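Local coordinates for protein arsenical resistance operon trans-acting repressor (Bacteroides vulgatus, PDB 3KTB) that probably binds DNA as a repressor of an arsenical resistance operon and belongs to the ArsD family, whose fold is related to thioredoxin, at residues V34-L39 / I44-H49; I9-M14 / Q89-T94; H49-R52 / V57-S60; K40-I45 / T101-D106. All coordinates share one frame; numbering follows the deposited sequence.

Contact 1. Residues V34-L39 / I44-H49; sequences VVIESL and IIVTRH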
loop_
_atom_site.group_PDB
_atom_site.type_symbol
_atom_site.label_atom_id
_atom_site.label_comp_id
_atom_site.label_asym_id
_atom_site.label_seq_id
_atom_site.Cartn_x
_atom_site.Cartn_y
_atom_site.Cartn_z
ATOM N N VAL A 34 37.183 -11.319 -8.434
ATOM C CA VAL A 34 37.598 -12.712 -8.576
ATOM C C VAL A 34 37.088 -13.529 -7.388
ATOM O O VAL A 34 36.600 -14.651 -7.555
ATOM C CB VAL A 34 39.132 -12.845 -8.627
ATOM C CG1 VAL A 34 39.552 -14.303 -8.324
ATOM C CG2 VAL A 34 39.641 -12.399 -9.978
ATOM N N VAL A 35 37.208 -12.957 -6.189
ATOM C CA VAL A 35 36.709 -13.611 -4.990
ATOM C C VAL A 35 35.203 -13.868 -5.130
ATOM O O VAL A 35 34.737 -14.980 -4.915
ATOM C CB VAL A 35 37.011 -12.777 -3.739
ATOM C CG1 VAL A 35 36.071 -13.159 -2.590
ATOM C CG2 VAL A 35 38.505 -12.929 -3.323
ATOM N N ILE A 36 34.459 -12.845 -5.532
ATOM C CA ILE A 36 33.004 -12.954 -5.641
ATOM C C ILE A 36 32.575 -14.050 -6.611
ATOM O O ILE A 36 31.632 -14.799 -6.355
ATOM C CB ILE A 36 32.354 -11.606 -6.008
ATOM C CG1 ILE A 36 32.394 -10.688 -4.783
ATOM C CG2 ILE A 36 30.883 -11.808 -6.424
ATOM C CD1 ILE A 36 31.958 -9.268 -5.054
ATOM N N GLU A 37 33.308 -14.170 -7.704
ATOM C CA GLU A 37 33.010 -15.177 -8.701
ATOM C C GLU A 37 33.371 -16.580 -8.172
ATOM O O GLU A 37 32.644 -17.554 -8.410
ATOM C CB GLU A 37 33.747 -14.829 -10.001
ATOM C CG GLU A 37 33.764 -15.894 -11.042
ATOM C CD GLU A 37 32.373 -16.258 -11.549
ATOM O OE1 GLU A 37 31.448 -15.426 -11.399
ATOM O OE2 GLU A 37 32.219 -17.384 -12.095
ATOM N N SER A 38 34.475 -16.699 -7.441
ATOM C CA SER A 38 34.816 -18.017 -6.877
ATOM C C SER A 38 33.731 -18.473 -5.904
ATOM O O SER A 38 33.395 -19.660 -5.852
ATOM C CB SER A 38 36.157 -18.014 -6.129
ATOM O OG SER A 38 37.222 -17.688 -6.987
ATOM N N LEU A 39 33.212 -17.535 -5.113
ATOM C CA LEU A 39 32.130 -17.873 -4.190
ATOM C C LEU A 39 30.868 -18.288 -4.950
ATOM O O LEU A 39 30.229 -19.276 -4.580
ATOM C CB LEU A 39 31.832 -16.728 -3.223
ATOM C CG LEU A 39 33.044 -16.463 -2.331
ATOM C CD1 LEU A 39 32.972 -15.102 -1.659
ATOM C CD2 LEU A 39 33.177 -17.593 -1.321
ATOM N N ILE A 44 27.656 -19.616 -3.209
ATOM C CA ILE A 44 27.613 -18.540 -2.236
ATOM C C ILE A 44 27.533 -17.179 -2.924
ATOM O O ILE A 44 28.431 -16.798 -3.669
ATOM C CB ILE A 44 28.841 -18.563 -1.340
ATOM C CG1 ILE A 44 28.858 -19.842 -0.524
ATOM C CG2 ILE A 44 28.846 -17.319 -0.437
ATOM C CD1 ILE A 44 30.204 -20.184 -0.004
ATOM N N ILE A 45 26.467 -16.439 -2.634
ATOM C CA ILE A 45 26.176 -15.182 -3.309
ATOM C C ILE A 45 26.553 -13.969 -2.473
ATOM O O ILE A 45 25.995 -13.739 -1.401
ATOM C CB ILE A 45 24.677 -15.089 -3.658
ATOM C CG1 ILE A 45 24.166 -16.445 -4.157
ATOM C CG2 ILE A 45 24.442 -14.002 -4.705
ATOM C CD1 ILE A 45 24.837 -16.896 -5.445
ATOM N N VAL A 46 27.517 -13.198 -2.959
ATOM C CA VAL A 46 27.830 -11.908 -2.357
ATOM C C VAL A 46 27.113 -10.841 -3.184
ATOM O O VAL A 46 27.488 -10.571 -4.326
ATOM C CB VAL A 46 29.349 -11.643 -2.364
ATOM C CG1 VAL A 46 29.647 -10.307 -1.721
ATOM C CG2 VAL A 46 30.063 -12.749 -1.625
ATOM N N THR A 47 26.060 -10.258 -2.622
ATOM C CA THR A 47 25.253 -9.274 -3.337
ATOM C C THR A 47 26.043 -7.965 -3.390
ATOM O O THR A 47 26.621 -7.550 -2.375
ATOM C CB THR A 47 23.868 -9.081 -2.637
ATOM O OG1 THR A 47 23.110 -10.298 -2.726
ATOM C CG2 THR A 47 23.078 -7.957 -3.285
ATOM N N ARG A 48 26.114 -7.350 -4.573
ATOM C CA ARG A 48 26.788 -6.054 -4.729
ATOM C C ARG A 48 25.792 -5.017 -5.147
ATOM O O ARG A 48 24.882 -5.307 -5.939
ATOM C CB ARG A 48 27.757 -6.082 -5.889
ATOM C CG ARG A 48 29.095 -6.613 -5.619
ATOM C CD ARG A 48 29.902 -6.431 -6.886
ATOM N NE ARG A 48 30.859 -5.374 -6.654
ATOM C CZ ARG A 48 32.110 -5.402 -7.074
ATOM N NH1 ARG A 48 32.531 -6.452 -7.773
ATOM N NH2 ARG A 48 32.929 -4.385 -6.782
ATOM N N HIS A 49 26.006 -3.789 -4.698
ATOM C CA HIS A 49 25.267 -2.665 -5.250
ATOM C C HIS A 49 26.202 -1.576 -5.764
ATOM O O HIS A 49 27.287 -1.346 -5.212
ATOM C CB HIS A 49 24.296 -2.083 -4.223
ATOM C CG HIS A 49 23.426 -3.113 -3.581
ATOM N ND1 HIS A 49 22.508 -3.857 -4.295
ATOM C CD2 HIS A 49 23.352 -3.545 -2.299
ATOM C CE1 HIS A 49 21.898 -4.700 -3.478
ATOM N NE2 HIS A 49 22.392 -4.531 -2.262
HETATM O O HOH W 1 29.109 -14.559 -5.130
#

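Contact 2. Residues I9-M14 / Q89-T94; sequences IFDPAM and QTYPTT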
loop_
_atom_site.group_PDB
_atom_site.type_symbol
_atom_site.label_atom_id
_atom_site.label_comp_id
_atom_site.label_asym_id
_atom_site.label_seq_id
_atom_site.Cartn_x
_atom_site.Cartn_y
_atom_site.Cartn_z
ATOM N N ILE A 9 27.865 -5.962 -0.363
ATOM C CA ILE A 9 28.845 -4.915 -0.604
ATOM C C ILE A 9 28.203 -3.741 -1.350
ATOM O O ILE A 9 27.576 -3.924 -2.403
ATOM C CB ILE A 9 30.034 -5.453 -1.435
ATOM C CG1 ILE A 9 30.874 -6.423 -0.602
ATOM C CG2 ILE A 9 30.889 -4.306 -1.948
ATOM C CD1 ILE A 9 31.903 -7.188 -1.408
ATOM N N PHE A 10 28.366 -2.541 -0.802
ATOM C CA PHE A 10 27.845 -1.323 -1.428
ATOM C C PHE A 10 28.977 -0.566 -2.092
ATOM O O PHE A 10 29.787 0.068 -1.420
ATOM C CB PHE A 10 27.115 -0.475 -0.383
ATOM C CG PHE A 10 25.887 -1.146 0.150
ATOM C CD1 PHE A 10 24.621 -0.694 -0.202
ATOM C CD2 PHE A 10 25.999 -2.281 0.945
ATOM C CE1 PHE A 10 23.485 -1.340 0.252
ATOM C CE2 PHE A 10 24.872 -2.930 1.408
ATOM C CZ PHE A 10 23.609 -2.457 1.061
ATOM N N ASP A 11 29.073 -0.675 -3.411
ATOM C CA ASP A 11 30.144 0.011 -4.118
ATOM C C ASP A 11 29.902 1.520 -4.150
ATOM O O ASP A 11 28.784 1.978 -3.903
ATOM C CB ASP A 11 30.254 -0.514 -5.541
ATOM C CG ASP A 11 30.650 -1.993 -5.593
ATOM O OD1 ASP A 11 31.727 -2.351 -5.079
ATOM O OD2 ASP A 11 29.869 -2.790 -6.150
ATOM N N PRO A 12 30.963 2.297 -4.435
ATOM C CA PRO A 12 30.761 3.678 -4.880
ATOM C C PRO A 12 29.974 3.686 -6.186
ATOM O O PRO A 12 29.662 2.614 -6.730
ATOM C CB PRO A 12 32.187 4.172 -5.142
ATOM C CG PRO A 12 33.043 3.341 -4.258
ATOM C CD PRO A 12 32.382 1.998 -4.174
ATOM N N ALA A 13 29.657 4.882 -6.682
ATOM C CA ALA A 13 29.104 5.017 -8.018
ATOM C C ALA A 13 30.215 4.695 -9.016
ATOM O O ALA A 13 31.291 5.309 -8.997
ATOM C CB ALA A 13 28.533 6.451 -8.251
HETATM N N MSE A 14 29.967 3.710 -9.867
HETATM C CA MSE A 14 30.952 3.300 -10.849
HETATM C C MSE A 14 30.253 3.163 -12.195
HETATM O O MSE A 14 29.033 2.997 -12.253
HETATM C CB MSE A 14 31.594 1.970 -10.438
HETATM C CG MSE A 14 32.202 1.990 -9.023
HETATM SE SE MSE A 14 33.049 0.270 -8.569
HETATM C CE MSE A 14 31.505 -0.933 -8.773
ATOM N N GLN A 89 35.611 2.320 3.259
ATOM C CA GLN A 89 36.650 2.958 2.442
ATOM C C GLN A 89 37.361 1.992 1.486
ATOM O O GLN A 89 37.725 2.377 0.374
ATOM C CB GLN A 89 37.656 3.751 3.301
ATOM C CG GLN A 89 38.741 2.914 3.989
ATOM C CD GLN A 89 39.580 3.714 4.982
ATOM O OE1 GLN A 89 40.569 3.208 5.521
ATOM N NE2 GLN A 89 39.187 4.965 5.230
ATOM N N THR A 90 37.534 0.744 1.927
ATOM C CA THR A 90 38.285 -0.273 1.193
ATOM C C THR A 90 37.495 -1.580 1.090
ATOM O O THR A 90 36.591 -1.842 1.900
ATOM C CB THR A 90 39.630 -0.589 1.889
ATOM O OG1 THR A 90 39.374 -1.117 3.195
ATOM C CG2 THR A 90 40.499 0.664 2.016
ATOM N N TYR A 91 37.842 -2.409 0.108
ATOM C CA TYR A 91 37.188 -3.712 -0.031
ATOM C C TYR A 91 37.779 -4.697 0.950
ATOM O O TYR A 91 38.987 -4.680 1.173
ATOM C CB TYR A 91 37.317 -4.254 -1.461
ATOM C CG TYR A 91 36.490 -3.445 -2.423
ATOM C CD1 TYR A 91 35.114 -3.630 -2.485
ATOM C CD2 TYR A 91 37.063 -2.470 -3.230
ATOM C CE1 TYR A 91 34.331 -2.892 -3.339
ATOM C CE2 TYR A 91 36.277 -1.710 -4.082
ATOM C CZ TYR A 91 34.906 -1.934 -4.127
ATOM O OH TYR A 91 34.083 -1.215 -4.953
ATOM N N PRO A 92 36.930 -5.566 1.526
ATOM C CA PRO A 92 37.380 -6.600 2.456
ATOM C C PRO A 92 38.551 -7.375 1.884
ATOM O O PRO A 92 38.562 -7.708 0.708
ATOM C CB PRO A 92 36.163 -7.528 2.559
ATOM C CG PRO A 92 35.014 -6.646 2.301
ATOM C CD PRO A 92 35.489 -5.687 1.239
ATOM N N THR A 93 39.530 -7.666 2.726
ATOM C CA THR A 93 40.627 -8.527 2.332
ATOM C C THR A 93 40.139 -9.934 2.031
ATOM O O THR A 93 39.081 -10.372 2.509
ATOM C CB THR A 93 41.665 -8.643 3.463
ATOM O OG1 THR A 93 41.066 -9.289 4.597
ATOM C CG2 THR A 93 42.159 -7.266 3.858
ATOM N N THR A 94 40.940 -10.656 1.256
ATOM C CA THR A 94 40.649 -12.043 0.971
ATOM C C THR A 94 40.636 -12.892 2.252
ATOM O O THR A 94 39.833 -13.825 2.379
ATOM C CB THR A 94 41.592 -12.609 -0.118
ATOM O OG1 THR A 94 41.540 -11.755 -1.272
ATOM C CG2 THR A 94 41.155 -14.033 -0.540
#

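Contact 3. Residues H49-R52 / V57-S60; sequences HNLR and VYVS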
loop_
_atom_site.group_PDB
_atom_site.type_symbol
_atom_site.label_atom_id
_atom_site.label_comp_id
_atom_site.label_asym_id
_atom_site.label_seq_id
_atom_site.Cartn_x
_atom_site.Cartn_y
_atom_site.Cartn_z
ATOM N N HIS A 49 26.006 -3.789 -4.698
ATOM C CA HIS A 49 25.267 -2.665 -5.250
ATOM C C HIS A 49 26.202 -1.576 -5.764
ATOM O O HIS A 49 27.287 -1.346 -5.212
ATOM C CB HIS A 49 24.296 -2.083 -4.223
ATOM C CG HIS A 49 23.426 -3.113 -3.581
ATOM N ND1 HIS A 49 22.508 -3.857 -4.295
ATOM C CD2 HIS A 49 23.352 -3.545 -2.299
ATOM C CE1 HIS A 49 21.898 -4.700 -3.478
ATOM N NE2 HIS A 49 22.392 -4.531 -2.262
ATOM N N ASN A 50 25.759 -0.908 -6.822
ATOM C CA ASN A 50 26.461 0.247 -7.368
ATOM C C ASN A 50 25.601 1.515 -7.171
ATOM O O ASN A 50 24.459 1.579 -7.640
ATOM C CB ASN A 50 26.751 -0.018 -8.852
ATOM C CG ASN A 50 27.362 1.171 -9.560
ATOM O OD1 ASN A 50 27.710 2.183 -8.944
ATOM N ND2 ASN A 50 27.498 1.053 -10.877
ATOM N N LEU A 51 26.132 2.515 -6.470
ATOM C CA LEU A 51 25.368 3.735 -6.193
ATOM C C LEU A 51 24.762 4.368 -7.463
ATOM O O LEU A 51 23.623 4.816 -7.483
ATOM C CB LEU A 51 26.250 4.756 -5.473
ATOM C CG LEU A 51 25.601 6.111 -5.182
ATOM C CD1 LEU A 51 24.189 5.927 -4.617
ATOM C CD2 LEU A 51 26.465 6.941 -4.217
ATOM N N ARG A 52 25.534 4.401 -8.527
ATOM C CA ARG A 52 25.039 4.935 -9.781
ATOM C C ARG A 52 23.808 4.199 -10.323
ATOM O O ARG A 52 22.941 4.799 -10.953
ATOM C CB ARG A 52 26.149 4.899 -10.819
ATOM C CG ARG A 52 25.640 4.956 -12.227
ATOM C CD ARG A 52 26.756 5.284 -13.168
ATOM N NE ARG A 52 26.269 5.265 -14.531
ATOM C CZ ARG A 52 26.147 4.164 -15.260
ATOM N NH1 ARG A 52 26.486 2.984 -14.754
ATOM N NH2 ARG A 52 25.687 4.253 -16.500
ATOM N N VAL A 57 18.646 1.875 -2.877
ATOM C CA VAL A 57 19.058 0.905 -1.873
ATOM C C VAL A 57 19.966 1.545 -0.813
ATOM O O VAL A 57 19.998 1.089 0.327
ATOM C CB VAL A 57 19.733 -0.336 -2.507
ATOM C CG1 VAL A 57 21.144 -0.010 -2.957
ATOM C CG2 VAL A 57 19.736 -1.496 -1.522
ATOM N N TYR A 58 20.688 2.602 -1.190
ATOM C CA TYR A 58 21.573 3.312 -0.265
ATOM C C TYR A 58 20.756 4.156 0.705
ATOM O O TYR A 58 21.265 4.636 1.729
ATOM C CB TYR A 58 22.581 4.186 -1.029
ATOM C CG TYR A 58 23.624 3.375 -1.787
ATOM C CD1 TYR A 58 24.960 3.358 -1.383
ATOM C CD2 TYR A 58 23.263 2.609 -2.884
ATOM C CE1 TYR A 58 25.907 2.615 -2.057
ATOM C CE2 TYR A 58 24.207 1.850 -3.577
ATOM C CZ TYR A 58 25.525 1.858 -3.159
ATOM O OH TYR A 58 26.451 1.108 -3.849
ATOM N N VAL A 59 19.479 4.330 0.377
ATOM C CA VAL A 59 18.534 4.984 1.281
ATOM C C VAL A 59 17.769 3.947 2.109
ATOM O O VAL A 59 17.848 3.945 3.335
ATOM C CB VAL A 59 17.525 5.867 0.511
ATOM C CG1 VAL A 59 16.499 6.442 1.467
ATOM C CG2 VAL A 59 18.246 6.977 -0.239
ATOM N N SER A 60 17.048 3.063 1.417
ATOM C CA SER A 60 16.181 2.064 2.046
ATOM C C SER A 60 16.892 1.240 3.111
ATOM O O SER A 60 16.284 0.840 4.112
ATOM C CB SER A 60 15.565 1.136 0.992
ATOM O OG SER A 60 16.560 0.387 0.308
#

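Contact 4. Residues K40-I45 / T101-D106; sequences KKQGII and TGVNLD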
loop_
_atom_site.group_PDB
_atom_site.type_symbol
_atom_site.label_atom_id
_atom_site.label_comp_id
_atom_site.label_asym_id
_atom_site.label_seq_id
_atom_site.Cartn_x
_atom_site.Cartn_y
_atom_site.Cartn_z
ATOM N N LYS A 40 30.545 -17.551 -6.014
ATOM C CA LYS A 40 29.348 -17.804 -6.817
ATOM C C LYS A 40 29.379 -19.246 -7.306
ATOM O O LYS A 40 28.393 -20.004 -7.175
ATOM C CB LYS A 40 29.267 -16.826 -7.992
ATOM C CG LYS A 40 28.018 -16.966 -8.900
ATOM C CD LYS A 40 28.020 -15.881 -9.993
ATOM C CE LYS A 40 26.901 -16.020 -11.048
ATOM N NZ LYS A 40 27.031 -17.223 -11.962
ATOM N N LYS A 41 30.537 -19.642 -7.819
ATOM C CA LYS A 41 30.724 -21.000 -8.319
ATOM C C LYS A 41 30.406 -22.047 -7.259
ATOM O O LYS A 41 30.103 -23.190 -7.599
ATOM C CB LYS A 41 32.163 -21.196 -8.804
ATOM C CG LYS A 41 32.418 -20.604 -10.176
ATOM C CD LYS A 41 33.766 -21.069 -10.731
ATOM C CE LYS A 41 33.991 -20.530 -12.156
ATOM N NZ LYS A 41 34.162 -19.028 -12.204
ATOM N N GLN A 42 30.509 -21.676 -5.980
ATOM C CA GLN A 42 30.248 -22.623 -4.889
ATOM C C GLN A 42 28.883 -22.370 -4.265
ATOM O O GLN A 42 28.585 -22.813 -3.164
ATOM C CB GLN A 42 31.359 -22.546 -3.842
ATOM C CG GLN A 42 32.678 -23.020 -4.399
ATOM C CD GLN A 42 33.776 -23.030 -3.367
ATOM O OE1 GLN A 42 34.636 -22.153 -3.368
ATOM N NE2 GLN A 42 33.758 -24.021 -2.473
ATOM N N GLY A 43 28.054 -21.626 -4.969
ATOM C CA GLY A 43 26.702 -21.422 -4.510
ATOM C C GLY A 43 26.585 -20.381 -3.422
ATOM O O GLY A 43 25.527 -20.259 -2.791
ATOM N N ILE A 44 27.656 -19.616 -3.209
ATOM C CA ILE A 44 27.613 -18.540 -2.236
ATOM C C ILE A 44 27.533 -17.179 -2.924
ATOM O O ILE A 44 28.431 -16.798 -3.669
ATOM C CB ILE A 44 28.841 -18.563 -1.340
ATOM C CG1 ILE A 44 28.858 -19.842 -0.524
ATOM C CG2 ILE A 44 28.846 -17.319 -0.437
ATOM C CD1 ILE A 44 30.204 -20.184 -0.004
ATOM N N ILE A 45 26.467 -16.439 -2.634
ATOM C CA ILE A 45 26.176 -15.182 -3.309
ATOM C C ILE A 45 26.553 -13.969 -2.473
ATOM O O ILE A 45 25.995 -13.739 -1.401
ATOM C CB ILE A 45 24.677 -15.089 -3.658
ATOM C CG1 ILE A 45 24.166 -16.445 -4.157
ATOM C CG2 ILE A 45 24.442 -14.002 -4.705
ATOM C CD1 ILE A 45 24.837 -16.896 -5.445
ATOM N N THR A 101 33.245 -16.794 5.250
ATOM C CA THR A 101 32.635 -17.607 4.227
ATOM C C THR A 101 32.979 -19.093 4.446
ATOM O O THR A 101 32.264 -19.994 4.017
ATOM C CB THR A 101 33.143 -17.058 2.882
ATOM O OG1 THR A 101 32.050 -16.553 2.097
ATOM C CG2 THR A 101 33.937 -18.053 2.148
ATOM N N GLY A 102 34.070 -19.347 5.151
ATOM C CA GLY A 102 34.493 -20.713 5.390
ATOM C C GLY A 102 35.196 -21.300 4.183
ATOM O O GLY A 102 35.677 -22.427 4.230
ATOM N N VAL A 103 35.260 -20.538 3.092
ATOM C CA VAL A 103 35.912 -21.014 1.872
ATOM C C VAL A 103 37.396 -20.639 1.830
ATOM O O VAL A 103 37.756 -19.495 2.118
ATOM C CB VAL A 103 35.193 -20.490 0.603
ATOM C CG1 VAL A 103 36.006 -20.821 -0.653
ATOM C CG2 VAL A 103 33.779 -21.072 0.525
ATOM N N ASN A 104 38.249 -21.604 1.483
ATOM C CA ASN A 104 39.685 -21.351 1.343
ATOM C C ASN A 104 39.996 -20.717 -0.003
ATOM O O ASN A 104 40.202 -21.412 -0.997
ATOM C CB ASN A 104 40.505 -22.636 1.526
ATOM C CG ASN A 104 42.008 -22.413 1.334
ATOM O OD1 ASN A 104 42.516 -21.306 1.517
ATOM N ND2 ASN A 104 42.719 -23.473 0.966
ATOM N N LEU A 105 40.033 -19.389 -0.022
ATOM C CA LEU A 105 40.190 -18.648 -1.266
ATOM C C LEU A 105 41.654 -18.569 -1.735
ATOM O O LEU A 105 42.589 -18.650 -0.929
ATOM C CB LEU A 105 39.535 -17.269 -1.146
ATOM C CG LEU A 105 38.009 -17.363 -0.950
ATOM C CD1 LEU A 105 37.460 -16.180 -0.168
ATOM C CD2 LEU A 105 37.228 -17.556 -2.281
ATOM N N ASP A 106 41.816 -18.447 -3.054
ATOM C CA ASP A 106 43.109 -18.468 -3.740
ATOM C C ASP A 106 43.629 -19.877 -3.983
ATOM O O ASP A 106 43.722 -20.310 -5.130
ATOM C CB ASP A 106 44.146 -17.630 -3.004
ATOM C CG ASP A 106 43.803 -16.166 -3.017
ATOM O OD1 ASP A 106 44.624 -15.360 -2.533
ATOM O OD2 ASP A 106 42.710 -15.826 -3.520
#

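Contact 1. Residues V34-L39 / I44-H49
Ile36 reaches down from helix 27-41 onto Val46 and Arg48, and its side chain can be followed atom by atom. CB carries two branches: CG2 stands anti to the backbone N and comes no nearer than 4.2 Å to the carbonyl O of Val46, while CG1, anti to the carbonyl carbon (chi1 -73°), lies 4.0 Å from CB of Val46, the two side chains crossing at about a right angle. From there CD1 extends to the aliphatic part of Arg48, 3.9 Å from CG of Arg48, whose charged end is held by Asp11. One turn on, CD1 of Leu39 packs 3.7 Å from CG2 of Val46, so the two methyls of Val46 serve different helix residues.

Polar links tie the backbones at the turn. Ile44 N donates to Leu39 O at 2.9 Å with an N-H...O angle of 155°. A single water donates to Ile36 O and Ile44 O and accepts from Val46 N, bridging the last helical turns to the chain that leaves them. Helix packing on the following strand in this way belongs to the beta-alpha-beta unit of strand 7-11, helix 27-41 and strand 47-50, in keeping with a thioredoxin-like fold.

Contact 2. Residues I9-M14 / Q89-T94
Tyr91 is the one residue of 89-94 that makes close contact with 9-14, and Asp11 receives its hydroxyl. The polar part is a single hydrogen bond: Tyr91 OH donates to OD1 of Asp11 at 2.6 Å. The donor meets OD1 on the anti side, 26° out of the carboxylate plane, and carboxylate and ring planes are 54° apart. Because OD1 lies at the edge of the ring, near its plane, it also comes 3.2 Å from CE1 of Tyr91. The other oxygen, OD2, forms a salt bridge with NE of Arg48, so the buried carboxylate is gripped at both oxygens; the positive charge would be expected to stabilise its ionised form.

The apolar part is formed by the same ring edge. CG2 of Ile9 stands anti to its backbone N (chi1 -70° for the CG1 branch), which directs this methyl at the ring, 4.0 Å from CE1 of Tyr91. Around the hydroxyl, CD of Pro12 lies 3.7 Å from OH of Tyr91. The selenium of Met14, a selenomethionine whose chain bends at chi3, lies 4.0 Å from the same OH, its side chain lying alongside that of Tyr91 but running the opposite way.

Leu29 and Arg31 of helix 27-41 and Pro77 also touch Tyr91, placing it between helix and sheet. The contact thus joins the C-terminal end of central strand 7-11 to the loop that runs from strand 84-87 into helix 94-101, a buried junction within the alpha/beta architecture of this thioredoxin-clan protein.

Contact 3. Residues H49-R52 / V57-S60
His49 and Val57 are brought together by their first torsions: CG of His49 stands anti to its carbonyl carbon, and CG2 of Val57 is anti to its own backbone N, with CG1 between N and carbonyl carbon (chi1 75°). Both Val57 methyls consequently bear on the imidazole. CG2 of Val57 lies over one face, 4.2 Å from the centroid of the His49 ring and 13° off the normal, a CH-pi contact offset toward the rim; CG1 of Val57 is 3.9 Å from CG of His49. The ring's nitrogens are engaged by Glu8 and Glu54, which should fix its rotation.

Tyr58, the next residue of the helix, also points at the strand and reaches farther along it, to Leu51. Leu51 covers one face of its ring: CD1 of Leu51 sits 4.0 Å from the Tyr58 centroid, 17° off the normal, and CB of Leu51 is 3.8 Å from CZ of Tyr58. The hydroxyl lies beside the backbone. OH of Tyr58 is 2.9 Å from O of His49, a weak hydrogen bond at most, and its stronger partner is the carbonyl O of Asp11. Although N of Leu51 is 3.0 Å from OH of Tyr58, the angle is too poor for a bond.

ND2 of Asn50 binds O of Met14, while OD1 of Asn50 accepts from N of Arg52 at 3.1 Å. This last bond makes an Asx turn between strand 47-50, outermost in this chain's sheet, and the short helix 57-60, whose Tyr58 packs back on the strand.

Contact 4. Residues K40-I45 / T101-D106
Ile44 and Val103 form the apolar, closely packed part of this contact and bury the most surface in it. CD1 of Ile44 lies 3.7 Å from CG2 of Val103, the two side chains lying alongside each other and running antiparallel. Val103 places its methyls by a chi1 of 172°: CG1 is anti to the backbone N, and CG2, anti to the carbonyl carbon, faces the isoleucine. The second branch of Ile44 is more distant from its partner, with CG2 of Ile44 4.2 Å from OG1 of Thr101, the buried one of the four touching residues. Leu39 of helix 27-41 touches Ile44, Thr101 and Val103, so this apolar patch continues inward toward the helix.

In both segments a glycine follows the helix end and separates the two contacting residues. Gly43, with a positive phi of 79°, is the C-prime residue of a Schellman motif that closes helix 27-41; its N bonds to O of Lys40 at 2.8 Å. Gly102, also at positive phi, follows helix 94-101 and turns the chain so that Val103 comes back against the Gln42 side chain.

The Gln42 amide forms the polar rim. Extended beyond CG, Gln42 approaches Val103 from the opposite direction, and its OE1 makes one close touch, 3.3 Å from CG1 of Val103. A methyl offers this oxygen no hydrogen bond, and none links the two segments. Lys41, on the exposed side, turns to Glu37 in a salt bridge. Ile44 also meets Thr90 of a neighbouring subunit, which makes this face an assembly interface.

Contact 2 is buried, its centre about 4 Å from the chain's centre, and a short side-chain hydrogen bond joins its segments, where contact 3 has at most a weak one. Contacts 1 and 3 are partly buried, about 9 Å and 12 Å out; they share His49 and strand 47-50, but contact 1 packs aliphatic groups against helix 27-41, whereas contact 3 relies on ring faces. Contact 4, about 14 Å out, lies on the opposite side of the chain's centre from contact 3 and is joined to contact 1 through helix 27-41 and Ile44. Asp11 ties contact 2 to its neighbours: its backbone N is 2.6 Å from O of His49, a probable hydrogen bond between adjacent parallel strands. Thr94 meets Leu105, linking contacts 2 and 4.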